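Local coordinates for protein 1-pyrroline-5-carboxylate dehydrogenase (Thermus thermophilus, PDB 1UZB) that probably oxidises glutamate gamma-semialdehyde, formed from 1-pyrroline-5-carboxylate, to glutamate with NAD+ as oxidant, in the breakdown of proline, at residues Y246-P251 and Y269-R274; G352-E355 and G361-V364. All coordinates share one frame; numbering follows the deposited sequence.

Contact 1: residues Y246-P251 and Y269-R274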
ATOM      1  N   TYR A 246      35.424  12.409 -30.921  1.00 10.74           N
ATOM      2  CA  TYR A 246      34.663  13.548 -31.415  1.00 11.32           C
ATOM      3  C   TYR A 246      33.375  13.768 -30.619  1.00  9.73           C
ATOM      4  O   TYR A 246      33.043  14.899 -30.261  1.00  9.94           O
ATOM      5  CB  TYR A 246      34.327  13.343 -32.894  1.00 12.06           C
ATOM      6  CG  TYR A 246      33.606  14.506 -33.533  1.00 11.54           C
ATOM      7  CD1 TYR A 246      34.283  15.686 -33.846  1.00 12.57           C
ATOM      8  CD2 TYR A 246      32.246  14.429 -33.823  1.00 12.43           C
ATOM      9  CE1 TYR A 246      33.620  16.760 -34.435  1.00 14.74           C
ATOM     10  CE2 TYR A 246      31.572  15.499 -34.409  1.00 13.48           C
ATOM     11  CZ  TYR A 246      32.266  16.661 -34.715  1.00 14.28           C
ATOM     12  OH  TYR A 246      31.612  17.718 -35.306  1.00 16.55           O
ATOM     13  N   LEU A 247      32.651  12.689 -30.341  1.00  9.02           N
ATOM     14  CA  LEU A 247      31.399  12.795 -29.602  1.00  8.39           C
ATOM     15  C   LEU A 247      31.582  13.026 -28.105  1.00  8.49           C
ATOM     16  O   LEU A 247      30.899  13.863 -27.513  1.00  8.11           O
ATOM     17  CB  LEU A 247      30.548  11.547 -29.845  1.00  8.86           C
ATOM     18  CG  LEU A 247      30.009  11.460 -31.275  1.00  8.98           C
ATOM     19  CD1 LEU A 247      29.327  10.119 -31.494  1.00 10.26           C
ATOM     20  CD2 LEU A 247      29.041  12.609 -31.516  1.00 10.06           C
ATOM     21  N   VAL A 248      32.501  12.289 -27.494  1.00  7.36           N
ATOM     22  CA  VAL A 248      32.753  12.439 -26.068  1.00  7.07           C
ATOM     23  C   VAL A 248      33.148  13.871 -25.703  1.00  8.22           C
ATOM     24  O   VAL A 248      32.725  14.392 -24.671  1.00  9.14           O
ATOM     25  CB  VAL A 248      33.861  11.464 -25.600  1.00  8.62           C
ATOM     26  CG1 VAL A 248      34.347  11.845 -24.209  1.00  9.48           C
ATOM     27  CG2 VAL A 248      33.322  10.035 -25.599  1.00  9.72           C
ATOM     28  N   GLU A 249      33.946  14.507 -26.557  1.00  9.46           N
ATOM     29  CA  GLU A 249      34.418  15.870 -26.309  1.00 10.52           C
ATOM     30  C   GLU A 249      33.531  16.966 -26.903  1.00  9.44           C
ATOM     31  O   GLU A 249      33.784  18.155 -26.706  1.00 10.77           O
ATOM     32  CB  GLU A 249      35.839  16.031 -26.861  1.00 13.59           C
ATOM     33  CG  GLU A 249      36.841  15.028 -26.309  1.00 17.59           C
ATOM     34  CD  GLU A 249      38.216  15.164 -26.939  1.00 20.84           C
ATOM     35  OE1 GLU A 249      38.312  15.091 -28.184  1.00 23.96           O
ATOM     36  OE2 GLU A 249      39.202  15.335 -26.191  1.00 24.28           O
ATOM     37  N   HIS A 250      32.486  16.565 -27.615  1.00  8.26           N
ATOM     38  CA  HIS A 250      31.581  17.508 -28.265  1.00  8.25           C
ATOM     39  C   HIS A 250      30.802  18.369 -27.271  1.00  8.87           C
ATOM     40  O   HIS A 250      30.290  17.871 -26.267  1.00  8.19           O
ATOM     41  CB  HIS A 250      30.610  16.733 -29.158  1.00  8.57           C
ATOM     42  CG  HIS A 250      30.019  17.544 -30.268  1.00  7.94           C
ATOM     43  ND1 HIS A 250      29.166  18.606 -30.048  1.00  7.42           N
ATOM     44  CD2 HIS A 250      30.143  17.435 -31.612  1.00  9.70           C
ATOM     45  CE1 HIS A 250      28.793  19.114 -31.208  1.00  9.24           C
ATOM     46  NE2 HIS A 250      29.370  18.422 -32.173  1.00 10.10           N
ATOM     47  N   PRO A 251      30.704  19.680 -27.534  1.00  8.04           N
ATOM     48  CA  PRO A 251      29.963  20.539 -26.607  1.00  8.17           C
ATOM     49  C   PRO A 251      28.465  20.241 -26.586  1.00  7.80           C
ATOM     50  O   PRO A 251      27.777  20.585 -25.625  1.00  9.59           O
ATOM     51  CB  PRO A 251      30.265  21.947 -27.122  1.00  8.25           C
ATOM     52  CG  PRO A 251      30.465  21.732 -28.596  1.00  8.05           C
ATOM     53  CD  PRO A 251      31.295  20.471 -28.629  1.00  8.52           C
ATOM     54  N   TYR A 269      36.000   9.688 -18.653  1.00  7.38           N
ATOM     55  CA  TYR A 269      35.567  10.378 -17.446  1.00  7.11           C
ATOM     56  C   TYR A 269      36.264  11.726 -17.304  1.00  7.73           C
ATOM     57  O   TYR A 269      35.649  12.719 -16.910  1.00  7.98           O
ATOM     58  CB  TYR A 269      35.852   9.515 -16.219  1.00  8.60           C
ATOM     59  CG  TYR A 269      34.965   9.825 -15.042  1.00  7.45           C
ATOM     60  CD1 TYR A 269      35.474  10.427 -13.892  1.00  8.34           C
ATOM     61  CD2 TYR A 269      33.614   9.486 -15.068  1.00  7.61           C
ATOM     62  CE1 TYR A 269      34.658  10.677 -12.791  1.00  9.13           C
ATOM     63  CE2 TYR A 269      32.790   9.729 -13.977  1.00  9.49           C
ATOM     64  CZ  TYR A 269      33.315  10.320 -12.843  1.00  9.49           C
ATOM     65  OH  TYR A 269      32.501  10.518 -11.752  1.00 11.36           O
ATOM     66  N   GLU A 270      37.551  11.759 -17.629  1.00  7.69           N
ATOM     67  CA  GLU A 270      38.308  12.998 -17.547  1.00  8.63           C
ATOM     68  C   GLU A 270      37.771  13.997 -18.570  1.00  8.32           C
ATOM     69  O   GLU A 270      37.556  15.166 -18.254  1.00  8.75           O
ATOM     70  CB  GLU A 270      39.797  12.734 -17.799  1.00 10.14           C
ATOM     71  CG  GLU A 270      40.677  13.936 -17.490  1.00 12.88           C
ATOM     72  CD  GLU A 270      42.151  13.646 -17.659  1.00 15.39           C
ATOM     73  OE1 GLU A 270      42.625  12.622 -17.123  1.00 16.63           O
ATOM     74  OE2 GLU A 270      42.840  14.449 -18.318  1.00 20.45           O
ATOM     75  N   ALA A 271      37.538  13.534 -19.795  1.00  7.96           N
ATOM     76  CA  ALA A 271      37.023  14.404 -20.847  1.00  8.73           C
ATOM     77  C   ALA A 271      35.631  14.939 -20.516  1.00  9.03           C
ATOM     78  O   ALA A 271      35.327  16.105 -20.770  1.00  9.89           O
ATOM     79  CB  ALA A 271      36.992  13.654 -22.177  1.00  9.45           C
ATOM     80  N   ALA A 272      34.785  14.086 -19.945  1.00  8.15           N
ATOM     81  CA  ALA A 272      33.428  14.481 -19.589  1.00  8.27           C
ATOM     82  C   ALA A 272      33.415  15.577 -18.527  1.00  8.68           C
ATOM     83  O   ALA A 272      32.440  16.322 -18.405  1.00  8.62           O
ATOM     84  CB  ALA A 272      32.643  13.266 -19.094  1.00  8.48           C
ATOM     85  N   GLY A 273      34.497  15.673 -17.761  1.00  8.15           N
ATOM     86  CA  GLY A 273      34.574  16.681 -16.719  1.00  8.10           C
ATOM     87  C   GLY A 273      34.946  18.064 -17.220  1.00  8.19           C
ATOM     88  O   GLY A 273      34.852  19.040 -16.473  1.00  8.89           O
ATOM     89  N   ARG A 274      35.363  18.154 -18.480  1.00  9.21           N
ATOM     90  CA  ARG A 274      35.758  19.430 -19.065  1.00  9.25           C
ATOM     91  C   ARG A 274      34.607  20.118 -19.788  1.00 10.04           C
ATOM     92  O   ARG A 274      33.705  19.465 -20.317  1.00  9.18           O
ATOM     93  CB  ARG A 274      36.911  19.231 -20.054  1.00 11.11           C
ATOM     94  CG  ARG A 274      38.162  18.614 -19.446  1.00 13.98           C
ATOM     95  CD  ARG A 274      39.372  18.817 -20.347  1.00 20.69           C
ATOM     96  NE  ARG A 274      39.243  18.135 -21.631  1.00 23.63           N
ATOM     97  CZ  ARG A 274      39.315  16.817 -21.792  1.00 26.00           C
ATOM     98  NH1 ARG A 274      39.181  16.286 -23.000  1.00 26.15           N
ATOM     99  NH2 ARG A 274      39.527  16.027 -20.747  1.00 26.95           N
TER
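Val-248 and Ala-271 meet where two successive helices of the Rossmann-like, nucleotide-binding domain come to their ends. Helix 242-248 leads into strand 255-259, and helix 262-272 follows that strand. The tight part is small and apolar. CG1 of Val-248 lies 3.8 Å from CB of Ala-271. This branch stands anti to the backbone N (chi1 167°), which sends it across to the methyl. Beneath the pair is the sheet: Val-248 also touches Ile-180 and Ile-256, and Ala-272 touches Ile-256.

The outer side is looser. Glu-249 is exposed, and its extended chain brings the carboxylate alongside Arg-274. Both side chains point the same way. OE2 of Glu-249 forms a salt bridge with NH1 of Arg-274 at 3.3 Å, approaching the guanidinium at its edge. The carboxylate and guanidinium planes are nearly perpendicular, 88° apart, so the link is a single contact and not a paired, two-pronged one. Arg-274 also packs on Glu-270 of a second subunit. Its chain bends at chi3 (-64°) and folds back over its own turn. Ala-271 O accepts Arg-274 N at 3.1 Å and also lies 4.1 Å above the centre of the Arg-274 guanidinium.

Contact 2: residues G352-E355 and G361-V364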
ATOM      1  N   GLY A 352      37.822 -25.033 -29.778  1.00  7.26           N
ATOM      2  CA  GLY A 352      37.744 -25.123 -31.223  1.00  8.00           C
ATOM      3  C   GLY A 352      36.790 -24.113 -31.817  1.00  7.68           C
ATOM      4  O   GLY A 352      36.312 -23.229 -31.111  1.00  6.88           O
ATOM      5  N   PRO A 353      36.499 -24.208 -33.123  1.00  7.48           N
ATOM      6  CA  PRO A 353      35.584 -23.273 -33.781  1.00  7.75           C
ATOM      7  C   PRO A 353      34.276 -23.171 -33.002  1.00  6.87           C
ATOM      8  O   PRO A 353      33.678 -24.187 -32.637  1.00  6.88           O
ATOM      9  CB  PRO A 353      35.384 -23.899 -35.154  1.00  7.86           C
ATOM     10  CG  PRO A 353      36.705 -24.578 -35.405  1.00  7.57           C
ATOM     11  CD  PRO A 353      37.013 -25.212 -34.074  1.00  8.27           C
ATOM     12  N   ALA A 354      33.836 -21.940 -32.759  1.00  6.60           N
ATOM     13  CA  ALA A 354      32.611 -21.692 -32.005  1.00  6.89           C
ATOM     14  C   ALA A 354      31.377 -22.411 -32.562  1.00  6.96           C
ATOM     15  O   ALA A 354      30.516 -22.853 -31.799  1.00  6.17           O
ATOM     16  CB  ALA A 354      32.356 -20.187 -31.925  1.00  6.37           C
ATOM     17  N   GLU A 355      31.289 -22.532 -33.884  1.00  7.04           N
ATOM     18  CA  GLU A 355      30.137 -23.196 -34.492  1.00  7.45           C
ATOM     19  C   GLU A 355      29.991 -24.648 -34.039  1.00  7.27           C
ATOM     20  O   GLU A 355      28.891 -25.199 -34.064  1.00  8.52           O
ATOM     21  CB  GLU A 355      30.218 -23.132 -36.023  1.00  9.03           C
ATOM     22  CG  GLU A 355      31.451 -23.790 -36.625  1.00  9.55           C
ATOM     23  CD  GLU A 355      31.391 -23.882 -38.142  1.00 12.00           C
ATOM     24  OE1 GLU A 355      32.333 -24.441 -38.739  1.00 14.96           O
ATOM     25  OE2 GLU A 355      30.402 -23.400 -38.733  1.00 15.45           O
ATOM     26  N   GLY A 361      35.639 -21.194 -27.386  1.00  6.24           N
ATOM     27  CA  GLY A 361      35.853 -20.842 -28.771  1.00  7.12           C
ATOM     28  C   GLY A 361      37.177 -20.094 -28.762  1.00  6.58           C
ATOM     29  O   GLY A 361      37.982 -20.278 -27.850  1.00  7.01           O
ATOM     30  N   PRO A 362      37.435 -19.239 -29.756  1.00  6.24           N
ATOM     31  CA  PRO A 362      38.672 -18.460 -29.857  1.00  6.19           C
ATOM     32  C   PRO A 362      38.527 -17.136 -29.120  1.00  6.36           C
ATOM     33  O   PRO A 362      37.415 -16.739 -28.768  1.00  5.91           O
ATOM     34  CB  PRO A 362      38.782 -18.224 -31.351  1.00  5.65           C
ATOM     35  CG  PRO A 362      37.347 -17.942 -31.703  1.00  6.11           C
ATOM     36  CD  PRO A 362      36.583 -19.019 -30.939  1.00  7.49           C
ATOM     37  N   VAL A 363      39.640 -16.452 -28.868  1.00  6.11           N
ATOM     38  CA  VAL A 363      39.529 -15.134 -28.264  1.00  6.73           C
ATOM     39  C   VAL A 363      39.088 -14.273 -29.453  1.00  6.59           C
ATOM     40  O   VAL A 363      39.207 -14.693 -30.610  1.00  6.62           O
ATOM     41  CB  VAL A 363      40.851 -14.649 -27.615  1.00  6.91           C
ATOM     42  CG1 VAL A 363      41.137 -15.490 -26.377  1.00  7.17           C
ATOM     43  CG2 VAL A 363      42.001 -14.734 -28.592  1.00  7.50           C
ATOM     44  N   VAL A 364      38.583 -13.078 -29.181  1.00  8.42           N
ATOM     45  CA  VAL A 364      38.007 -12.246 -30.231  1.00  7.34           C
ATOM     46  C   VAL A 364      38.831 -11.704 -31.397  1.00  7.91           C
ATOM     47  O   VAL A 364      38.287 -11.506 -32.484  1.00  7.46           O
ATOM     48  CB  VAL A 364      37.221 -11.067 -29.597  1.00  8.26           C
ATOM     49  CG1 VAL A 364      38.158  -9.918 -29.268  1.00  7.93           C
ATOM     50  CG2 VAL A 364      36.101 -10.628 -30.526  1.00  8.94           C
TER
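Gly-352 and Gly-361 meet through their backbones. The CA of Gly-361 donates a C-H...O contact to the carbonyl O of Gly-352, with a CA-to-O distance of 3.4 Å and an almost straight angle of 165° at the hydrogen. Both residues lie in the long loop between helix 332-346 and helix 366-379, in the catalytic domain of the aldehyde dehydrogenase fold. The contact lies where two parts of that loop, with five residues between them, come together. Gly-361 has no side chain, and its CA comes within 4.7 Å of the CA of Ala-354.

Pro-362 adds the apolar share. Its ring touches with one corner, the CD atom. Pro-362 CD is 4.5 Å from Ala-354 CB. Pro-362 CD also lies 4.2 Å from Gly-352 O, so the ring is only lightly pressed against residues 352-355. All four touching residues are buried.

The next shell fixes both sides. A backbone hydrogen bond joins Gly-352 to Leu-360, next to Gly-361. The side-chain amide of Gln-318 grips residues 361-364 twice, OE1 accepting from Gly-361 N and NE2 donating to Pro-362 O, while Gln-320 OE1 takes the N-H of Val-364. Ser-59 OG accepts from Ala-354 N, and the Pro-362 ring also touches Ser-59.

The direct meeting therefore rests on one weak C-H...O contact and slight apolar touching. The firmer polar bonds come from residues around it, which probably do most to set the position of the two segments.

In the fold
Contacts 1 and 2 are separate sites. Their centres are 36 Å apart and their nearest atoms about 21 Å apart. Contact 1 belongs to the nucleotide-binding domain, where it joins the late ends of two helices. In this family the cofactor is held at the other end of helix 262-272, near its start. Contact 2 belongs to the catalytic part of the enzyme. Gln-320 belongs to the Gly-Gln-x-Cys motif, and Gln-318 directly precedes it; both hold residues 361-364. In aldehyde dehydrogenases the cysteine of this motif is the nucleophile. Surroundings differ too. Contact 1 borders a second subunit, whereas no other chain of the assembly touches contact 2.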